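Octaprenyl Pyrophosphate Synthase (Helicobacter pylori, PDB 3TC1) probably catalyses stepwise condensation of isopentenyl pyrophosphate onto an allylic pyrophosphate to build the C40 octaprenyl pyrophosphate, as expected of an all-helical trans-prenyltransferase. Local coordinates at residues A45-K50 with I54-A59. Sequence-based numbering, arbitrary orientation.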
loop_
_atom_site.group_PDB
_atom_site.type_symbol
_atom_site.label_atom_id
_atom_site.label_comp_id
_atom_site.label_asym_id
_atom_site.label_seq_id
_atom_site.Cartn_x
_atom_site.Cartn_y
_atom_site.Cartn_z
ATOM N N ALA B 45 -7.010 -9.280 24.866
ATOM C CA ALA B 45 -7.314 -10.388 25.767
ATOM C C ALA B 45 -6.086 -11.014 26.411
ATOM O O ALA B 45 -6.211 -11.783 27.370
ATOM C CB ALA B 45 -8.108 -11.461 25.024
ATOM N N LEU B 46 -4.905 -10.701 25.886
ATOM C CA LEU B 46 -3.670 -11.249 26.434
ATOM C C LEU B 46 -3.117 -10.407 27.577
ATOM O O LEU B 46 -2.234 -10.854 28.309
ATOM C CB LEU B 46 -2.607 -11.392 25.336
ATOM C CG LEU B 46 -2.750 -12.627 24.437
ATOM C CD1 LEU B 46 -4.063 -12.559 23.668
ATOM C CD2 LEU B 46 -1.573 -12.705 23.477
ATOM N N LEU B 47 -3.630 -9.191 27.726
ATOM C CA LEU B 47 -3.175 -8.298 28.783
ATOM C C LEU B 47 -3.499 -8.845 30.171
ATOM O O LEU B 47 -4.510 -9.523 30.361
ATOM C CB LEU B 47 -3.812 -6.916 28.619
ATOM C CG LEU B 47 -3.316 -6.066 27.446
ATOM C CD1 LEU B 47 -4.221 -4.851 27.269
ATOM C CD2 LEU B 47 -1.877 -5.638 27.702
ATOM N N ASN B 48 -2.620 -8.556 31.131
ATOM C CA ASN B 48 -2.800 -8.985 32.518
ATOM C C ASN B 48 -3.380 -7.835 33.322
ATOM O O ASN B 48 -3.284 -6.673 32.922
ATOM C CB ASN B 48 -1.466 -9.373 33.167
ATOM C CG ASN B 48 -0.947 -10.710 32.699
ATOM O OD1 ASN B 48 -1.697 -11.678 32.597
ATOM N ND2 ASN B 48 0.352 -10.778 32.431
ATOM N N GLU B 49 -3.965 -8.162 34.470
ATOM C CA GLU B 49 -4.532 -7.148 35.348
ATOM C C GLU B 49 -3.443 -6.148 35.719
ATOM O O GLU B 49 -3.665 -4.937 35.714
ATOM C CB GLU B 49 -5.077 -7.792 36.632
ATOM C CG GLU B 49 -5.564 -6.784 37.675
ATOM C CD GLU B 49 -6.072 -7.439 38.950
ATOM O OE1 GLU B 49 -5.275 -7.628 39.896
ATOM O OE2 GLU B 49 -7.275 -7.772 39.000
ATOM N N LYS B 50 -2.258 -6.674 36.017
ATOM C CA LYS B 50 -1.115 -5.866 36.440
ATOM C C LYS B 50 -0.132 -5.393 35.376
ATOM O O LYS B 50 1.012 -5.072 35.701
ATOM C CB LYS B 50 -0.318 -6.622 37.502
ATOM C CG LYS B 50 -1.121 -6.998 38.715
ATOM C CD LYS B 50 -0.421 -8.092 39.486
ATOM C CE LYS B 50 -1.440 -9.035 40.094
ATOM N NZ LYS B 50 -0.796 -10.139 40.849
ATOM N N ILE B 54 3.448 1.610 31.016
ATOM C CA ILE B 54 4.316 1.797 29.862
ATOM C C ILE B 54 4.069 0.689 28.841
ATOM O O ILE B 54 3.918 0.955 27.648
ATOM C CB ILE B 54 5.807 1.785 30.267
ATOM C CG1 ILE B 54 6.113 2.985 31.172
ATOM C CG2 ILE B 54 6.685 1.799 29.028
ATOM C CD1 ILE B 54 5.793 4.334 30.558
ATOM N N LEU B 55 4.025 -0.553 29.316
ATOM C CA LEU B 55 3.797 -1.692 28.435
ATOM C C LEU B 55 2.393 -1.654 27.824
ATOM O O LEU B 55 2.206 -1.993 26.653
ATOM C CB LEU B 55 4.001 -2.995 29.210
ATOM C CG LEU B 55 3.847 -4.327 28.469
ATOM C CD1 LEU B 55 4.739 -4.350 27.223
ATOM C CD2 LEU B 55 4.218 -5.464 29.418
ATOM N N LEU B 56 1.412 -1.237 28.619
ATOM C CA LEU B 56 0.031 -1.152 28.152
ATOM C C LEU B 56 -0.086 -0.193 26.964
ATOM O O LEU B 56 -0.797 -0.471 25.999
ATOM C CB LEU B 56 -0.877 -0.675 29.287
ATOM C CG LEU B 56 -2.347 -0.418 28.946
ATOM C CD1 LEU B 56 -2.988 -1.688 28.391
ATOM C CD2 LEU B 56 -3.074 0.043 30.202
ATOM N N ASP B 57 0.610 0.937 27.040
ATOM C CA ASP B 57 0.577 1.905 25.953
ATOM C C ASP B 57 1.185 1.281 24.694
ATOM O O ASP B 57 0.666 1.467 23.595
ATOM C CB ASP B 57 1.339 3.173 26.335
ATOM C CG ASP B 57 1.281 4.235 25.249
ATOM O OD1 ASP B 57 0.169 4.706 24.920
ATOM O OD2 ASP B 57 2.351 4.593 24.718
ATOM N N LYS B 58 2.286 0.548 24.855
ATOM C CA LYS B 58 2.930 -0.115 23.722
ATOM C C LYS B 58 1.955 -1.109 23.103
ATOM O O LYS B 58 1.902 -1.264 21.887
ATOM C CB LYS B 58 4.180 -0.886 24.164
ATOM C CG LYS B 58 5.433 -0.062 24.414
ATOM C CD LYS B 58 6.611 -1.014 24.646
ATOM C CE LYS B 58 7.958 -0.303 24.708
ATOM N NZ LYS B 58 8.243 0.293 26.038
ATOM N N ALA B 59 1.195 -1.794 23.954
ATOM C CA ALA B 59 0.224 -2.776 23.493
ATOM C C ALA B 59 -0.897 -2.089 22.712
ATOM O O ALA B 59 -1.350 -2.591 21.684
ATOM C CB ALA B 59 -0.345 -3.537 24.672
#
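Leu-47, from the loop that follows helix 38-44, reaches across to Leu-56 and Ala-59, which lie one turn apart on helix 53-80. The contact is purely apolar and small, burying 113 Å² over both sides. CB of Leu-47 leaves the backbone toward the helix but stops short of it, 5.3 Å from Leu-56 CD1. CG lies anti to the carbonyl carbon and beside the backbone N (chi1 -71°). Leu-47 CG is 4.5 Å from Leu-56 CD1 and divides the contact between its two methyls. Leu-47 CD1 meets Leu-56 CD1 at 3.6 Å, methyl against methyl. Leu-47 CD2 turns to the other partner and rests 4.0 Å from Ala-59 CB, while also staying within 4.2 Å of Leu-56 CD1. Leu-56 thus presents a single methyl to both branches of the fork. Its CA–CB bond does not aim at the loop; CG lies anti to the backbone N (chi1 175°), the second torsion brings CD1 nearer the loop, and the two leucines cross at about a right angle. Ala-59 meets Leu-47 CD2 through its one methyl, CB. Beneath the contact runs an ordinary i to i+4 helix bond, from Ala-59 N to Leu-55 O at 2.9 Å. The contact joins the loop to the first turns of the helix it leads into, within an all-helical fold of the isoprenoid synthase kind and at the periphery of the chain, its centre about 24 Å from the chain's centre. Gln-5 of helix 3-18 touches both leucines, and Lys-12 of the same helix forms a salt bridge with Asp-57. Leu-178 also packs on Leu-47, while Met-174 and Leu-177 of helix 152-177 touch Ala-59.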